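PDB 2HI0: putative phosphoglycolate phosphatase from Lactobacillus delbrueckii, which probably hydrolyses 2-phosphoglycolate to glycolate and phosphate, as expected of a phosphatase of the haloacid dehalogenase (HAD) superfamily. Local coordinates for residues T14-S19 and E146-S151; D103-K108 and Q141-E146. All blocks are in the same frame, centred on the assembly; numbering follows the deposited sequence.

Interaction 1: T14-S19 and E146-S151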
loop_
_atom_site.group_PDB
_atom_site.type_symbol
_atom_site.label_atom_id
_atom_site.label_comp_id
_atom_site.label_asym_id
_atom_site.label_seq_id
_atom_site.Cartn_x
_atom_site.Cartn_y
_atom_site.Cartn_z
ATOM N N THR A 14 -3.441 3.604 4.487
ATOM C CA THR A 14 -3.506 2.877 5.727
ATOM C C THR A 14 -2.921 3.759 6.811
ATOM O O THR A 14 -3.632 4.222 7.697
ATOM C CB THR A 14 -2.803 1.494 5.638
ATOM O OG1 THR A 14 -3.386 0.748 4.541
ATOM C CG2 THR A 14 -2.970 0.745 6.889
ATOM N N ILE A 15 -1.613 4.019 6.763
ATOM C CA ILE A 15 -1.027 4.927 7.746
ATOM C C ILE A 15 -0.744 6.349 7.228
ATOM O O ILE A 15 -0.751 7.286 7.984
ATOM C CB ILE A 15 0.203 4.333 8.437
ATOM C CG1 ILE A 15 1.378 4.127 7.450
ATOM C CG2 ILE A 15 -0.195 3.035 9.209
ATOM C CD1 ILE A 15 2.706 3.620 8.133
ATOM N N LEU A 16 -0.559 6.460 5.908
ATOM C CA LEU A 16 -0.253 7.723 5.230
ATOM C C LEU A 16 -1.288 8.031 4.146
ATOM O O LEU A 16 -1.636 7.168 3.334
ATOM C CB LEU A 16 1.147 7.718 4.600
ATOM C CG LEU A 16 2.292 7.842 5.618
ATOM C CD1 LEU A 16 3.605 7.884 4.876
ATOM C CD2 LEU A 16 2.183 9.098 6.484
ATOM N N ASP A 17 -1.724 9.296 4.138
ATOM C CA ASP A 17 -2.685 9.847 3.198
ATOM C C ASP A 17 -1.855 10.328 1.981
ATOM O O ASP A 17 -1.373 11.471 1.937
ATOM C CB ASP A 17 -3.408 10.984 3.902
ATOM C CG ASP A 17 -4.546 11.546 3.128
ATOM O OD1 ASP A 17 -4.690 11.252 1.919
ATOM O OD2 ASP A 17 -5.276 12.309 3.798
ATOM N N THR A 18 -1.683 9.431 0.996
ATOM C CA THR A 18 -0.730 9.629 -0.122
ATOM C C THR A 18 -1.352 9.943 -1.474
ATOM O O THR A 18 -0.620 10.202 -2.442
ATOM C CB THR A 18 0.118 8.331 -0.306
ATOM O OG1 THR A 18 -0.750 7.238 -0.439
ATOM C CG2 THR A 18 1.062 8.055 0.886
ATOM N N SER A 19 -2.698 9.833 -1.584
ATOM C CA SER A 19 -3.295 9.854 -2.925
ATOM C C SER A 19 -3.089 11.161 -3.668
ATOM O O SER A 19 -2.885 11.151 -4.853
ATOM C CB SER A 19 -4.773 9.523 -2.833
ATOM O OG SER A 19 -5.450 10.320 -1.893
ATOM N N GLU A 146 10.921 10.670 8.105
ATOM C CA GLU A 146 10.460 12.030 8.291
ATOM C C GLU A 146 9.207 12.105 9.110
ATOM O O GLU A 146 9.087 12.998 9.958
ATOM C CB GLU A 146 10.221 12.743 6.964
ATOM C CG GLU A 146 11.519 12.976 6.150
ATOM C CD GLU A 146 12.644 13.658 6.964
ATOM O OE1 GLU A 146 12.408 14.756 7.544
ATOM O OE2 GLU A 146 13.755 13.079 7.043
ATOM N N LEU A 147 8.279 11.173 8.905
ATOM C CA LEU A 147 6.964 11.244 9.567
ATOM C C LEU A 147 6.809 10.265 10.742
ATOM O O LEU A 147 5.960 10.496 11.610
ATOM C CB LEU A 147 5.844 11.041 8.549
ATOM C CG LEU A 147 5.825 11.966 7.337
ATOM C CD1 LEU A 147 4.762 11.579 6.316
ATOM C CD2 LEU A 147 5.627 13.418 7.766
ATOM N N PHE A 148 7.621 9.199 10.792
ATOM C CA PHE A 148 7.535 8.242 11.907
ATOM C C PHE A 148 8.891 7.826 12.483
ATOM O O PHE A 148 9.173 6.631 12.648
ATOM C CB PHE A 148 6.812 6.970 11.442
ATOM C CG PHE A 148 5.449 7.187 10.869
ATOM C CD1 PHE A 148 4.328 7.242 11.689
ATOM C CD2 PHE A 148 5.259 7.175 9.490
ATOM C CE1 PHE A 148 3.063 7.361 11.114
ATOM C CE2 PHE A 148 3.998 7.292 8.932
ATOM C CZ PHE A 148 2.910 7.384 9.740
ATOM N N PRO A 149 9.748 8.803 12.806
ATOM C CA PRO A 149 11.090 8.452 13.307
ATOM C C PRO A 149 11.023 7.721 14.648
ATOM O O PRO A 149 10.267 8.113 15.548
ATOM C CB PRO A 149 11.792 9.810 13.454
ATOM C CG PRO A 149 10.682 10.812 13.529
ATOM C CD PRO A 149 9.528 10.262 12.753
ATOM N N GLY A 150 11.775 6.634 14.754
ATOM C CA GLY A 150 11.756 5.801 15.954
ATOM C C GLY A 150 10.527 4.938 16.244
ATOM O O GLY A 150 10.507 4.231 17.258
ATOM N N SER A 151 9.518 4.969 15.376
ATOM C CA SER A 151 8.255 4.243 15.614
ATOM C C SER A 151 8.317 2.764 15.250
ATOM O O SER A 151 7.745 1.912 15.954
ATOM C CB SER A 151 7.102 4.878 14.832
ATOM O OG SER A 151 6.666 6.041 15.497
#
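Just beyond the loop that carries the HAD-type DxDx(T/V) signature, the side chains of I15 and L16 pack against L147 and F148, where helix 137-147 runs out. F148 and L16 carry the contact between them. L16 presents its whole isobutyl end to the ring: CG lies at the ring edge, in the ring plane, 3.8 Å from F148 CE2, while L16 CD2 comes closer still, 3.5 Å from the same CE2. That methyl also touches the neighbouring leucine, with L16 CD2 3.6 Å from L147 CD1, a contact made at about a right angle to the one with the ring. I15 arrives obliquely, its CD1 4.0 Å from F148 CE2; with chi2 at 176° its chain is stretched out, which carries this terminal methyl to the ring.

T14, at the head of the same segment, fits the last position of the signature that D10 and D12 begin, and I15 leads from it into the short, weakly bonded strand 16-17, which pairs through D17 with G110. Cutting L16 back to an alanine would probably open a gap at the ring edge and leave L147 CD1 without its methyl partner. Farther out, F148 meets F152 edge to face and rests on I115 and L116 of helix 115-124, the helix whose I115 and M119 also touch I15.

Interaction 2: D103-K108 and Q141-E146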
loop_
_atom_site.group_PDB
_atom_site.type_symbol
_atom_site.label_atom_id
_atom_site.label_comp_id
_atom_site.label_asym_id
_atom_site.label_seq_id
_atom_site.Cartn_x
_atom_site.Cartn_y
_atom_site.Cartn_z
ATOM N N ASP A 103 11.071 12.484 -4.919
ATOM C CA ASP A 103 11.418 13.860 -4.557
ATOM C C ASP A 103 10.206 14.740 -4.219
ATOM O O ASP A 103 10.371 15.902 -3.817
ATOM C CB ASP A 103 12.152 14.519 -5.734
ATOM C CG ASP A 103 13.489 13.857 -6.036
ATOM O OD1 ASP A 103 14.067 13.224 -5.112
ATOM O OD2 ASP A 103 13.943 13.950 -7.198
ATOM N N HIS A 104 9.002 14.218 -4.428
ATOM C CA HIS A 104 7.789 14.987 -4.170
ATOM C C HIS A 104 6.749 14.204 -3.363
ATOM O O HIS A 104 5.548 14.355 -3.599
ATOM C CB HIS A 104 7.179 15.450 -5.494
ATOM C CG HIS A 104 8.083 16.355 -6.276
ATOM N ND1 HIS A 104 9.103 15.912 -7.104
ATOM C CD2 HIS A 104 8.070 17.705 -6.387
ATOM C CE1 HIS A 104 9.681 16.954 -7.675
ATOM N NE2 HIS A 104 9.095 18.051 -7.232
ATOM N N CYS A 105 7.190 13.291 -2.518
ATOM C CA CYS A 105 6.238 12.424 -1.832
ATOM C C CYS A 105 5.799 12.995 -0.470
ATOM O O CYS A 105 5.069 12.316 0.251
ATOM C CB CYS A 105 6.801 11.000 -1.648
ATOM S SG CYS A 105 8.305 10.938 -0.695
ATOM N N GLN A 106 6.201 14.225 -0.119
ATOM C CA GLN A 106 5.874 14.773 1.194
ATOM C C GLN A 106 5.390 16.211 1.101
ATOM O O GLN A 106 5.794 17.071 1.863
ATOM C CB GLN A 106 7.087 14.642 2.103
ATOM C CG GLN A 106 6.723 14.535 3.556
ATOM C CD GLN A 106 7.929 14.815 4.447
ATOM O OE1 GLN A 106 9.062 14.401 4.132
ATOM N NE2 GLN A 106 7.700 15.535 5.546
ATOM N N ILE A 107 4.527 16.479 0.152
ATOM C CA ILE A 107 3.988 17.821 -0.058
ATOM C C ILE A 107 2.598 17.823 0.618
ATOM O O ILE A 107 2.437 18.437 1.680
ATOM C CB ILE A 107 3.925 18.191 -1.576
ATOM C CG1 ILE A 107 5.314 18.134 -2.226
ATOM C CG2 ILE A 107 3.274 19.587 -1.815
ATOM C CD1 ILE A 107 5.306 18.372 -3.711
ATOM N N LYS A 108 1.620 17.117 0.057
ATOM C CA LYS A 108 0.310 16.964 0.695
ATOM C C LYS A 108 0.248 15.743 1.666
ATOM O O LYS A 108 -0.704 15.600 2.449
ATOM C CB LYS A 108 -0.758 16.781 -0.385
ATOM C CG LYS A 108 -0.878 17.940 -1.359
ATOM C CD LYS A 108 -1.068 19.259 -0.655
ATOM C CE LYS A 108 -1.602 20.340 -1.610
ATOM N NZ LYS A 108 -3.101 20.329 -1.648
ATOM N N GLN A 141 11.311 4.630 2.834
ATOM C CA GLN A 141 12.335 4.996 3.807
ATOM C C GLN A 141 12.332 6.507 4.154
ATOM O O GLN A 141 12.418 6.875 5.341
ATOM C CB GLN A 141 13.720 4.522 3.336
ATOM C CG GLN A 141 13.893 3.010 3.160
ATOM C CD GLN A 141 13.529 2.215 4.375
ATOM O OE1 GLN A 141 13.729 2.650 5.526
ATOM N NE2 GLN A 141 12.979 1.044 4.139
ATOM N N VAL A 142 12.190 7.371 3.151
ATOM C CA VAL A 142 12.106 8.800 3.382
ATOM C C VAL A 142 10.901 9.136 4.272
ATOM O O VAL A 142 10.986 9.922 5.205
ATOM C CB VAL A 142 12.000 9.628 2.074
ATOM C CG1 VAL A 142 11.662 11.088 2.374
ATOM C CG2 VAL A 142 13.304 9.621 1.353
ATOM N N LEU A 143 9.773 8.555 3.960
ATOM C CA LEU A 143 8.553 8.876 4.652
ATOM C C LEU A 143 8.551 8.403 6.107
ATOM O O LEU A 143 8.072 9.102 7.021
ATOM C CB LEU A 143 7.374 8.329 3.844
ATOM C CG LEU A 143 7.066 9.107 2.533
ATOM C CD1 LEU A 143 6.049 8.353 1.702
ATOM C CD2 LEU A 143 6.551 10.559 2.885
ATOM N N VAL A 144 9.086 7.205 6.335
ATOM C CA VAL A 144 9.133 6.670 7.679
ATOM C C VAL A 144 10.078 7.533 8.501
ATOM O O VAL A 144 9.769 7.858 9.654
ATOM C CB VAL A 144 9.573 5.193 7.716
ATOM C CG1 VAL A 144 9.996 4.815 9.143
ATOM C CG2 VAL A 144 8.433 4.331 7.240
ATOM N N GLU A 145 11.215 7.909 7.920
ATOM C CA GLU A 145 12.212 8.693 8.653
ATOM C C GLU A 145 11.690 10.074 9.007
ATOM O O GLU A 145 11.969 10.572 10.093
ATOM C CB GLU A 145 13.523 8.828 7.856
ATOM C CG GLU A 145 14.596 9.757 8.487
ATOM N N GLU A 146 10.921 10.670 8.105
ATOM C CA GLU A 146 10.460 12.030 8.291
ATOM C C GLU A 146 9.207 12.105 9.110
ATOM O O GLU A 146 9.087 12.998 9.958
ATOM C CB GLU A 146 10.221 12.743 6.964
ATOM C CG GLU A 146 11.519 12.976 6.150
ATOM C CD GLU A 146 12.644 13.658 6.964
ATOM O OE1 GLU A 146 12.408 14.756 7.544
ATOM O OE2 GLU A 146 13.755 13.079 7.043
#
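L143, on helix 137-147, makes the main meeting with the 103-108 loop, reaching into its bend at C105 with both methyls. L143 CG sits 3.9 Å from C105 SG, and L143 CD2 lies 3.5 Å from C105 O, so the leucine touches both side chain and backbone of the cysteine. A chi1 of 60° sets the C105 sulfur over its own main chain, facing the leucine. The same CD2 also meets the aliphatic part of Q106, at 4.0 Å from Q106 CG, the two side chains running alongside each other in opposing senses.

One turn on, E146 meets the far end of that glutamine. The Q106 chain is extended beyond CG and crosses E146 at about a right angle, its OE1 3.5 Å from both E146 CB and E146 CG. The carbonyl oxygen thus rests on the methylenes of the glutamate, by packing alone, and the amide and carboxylate planes are 28° apart.

L143 is buried and also touches M11 and K135 in neighbouring loops, whereas Q106 and E146 lie at the exposed side of the contact. The loop itself links helix 87-103 to strand 110-111 and is tied by the backbone N atoms of I107 and K108 to the carboxylate of D21 in helix 19-32; helix 137-147, on the other side, precedes strand 154-158 at the edge of the parallel sheet.

In the fold
Interactions 1 and 2 share helix 137-147, and E146 belongs to a segment of each; their centres are 8 Å apart. Two side-chain junctions make them continuous: L16 CD1 lies 3.9 Å from L143 CB, and L147 CD2 packs 3.7 Å from Q106 NE2. The end of the helix is therefore met by the 103-108 loop and by the chain that follows the signature loop. Interaction 1 is the nearer to the metal site, which D10, D12 and D190 form: the side chain of I15 is about 9 Å from the bound sodium ion. In interaction 2 the side chain of L143 is about 12 Å from the bound sodium ion. Neither contact supplies a sodium ligand.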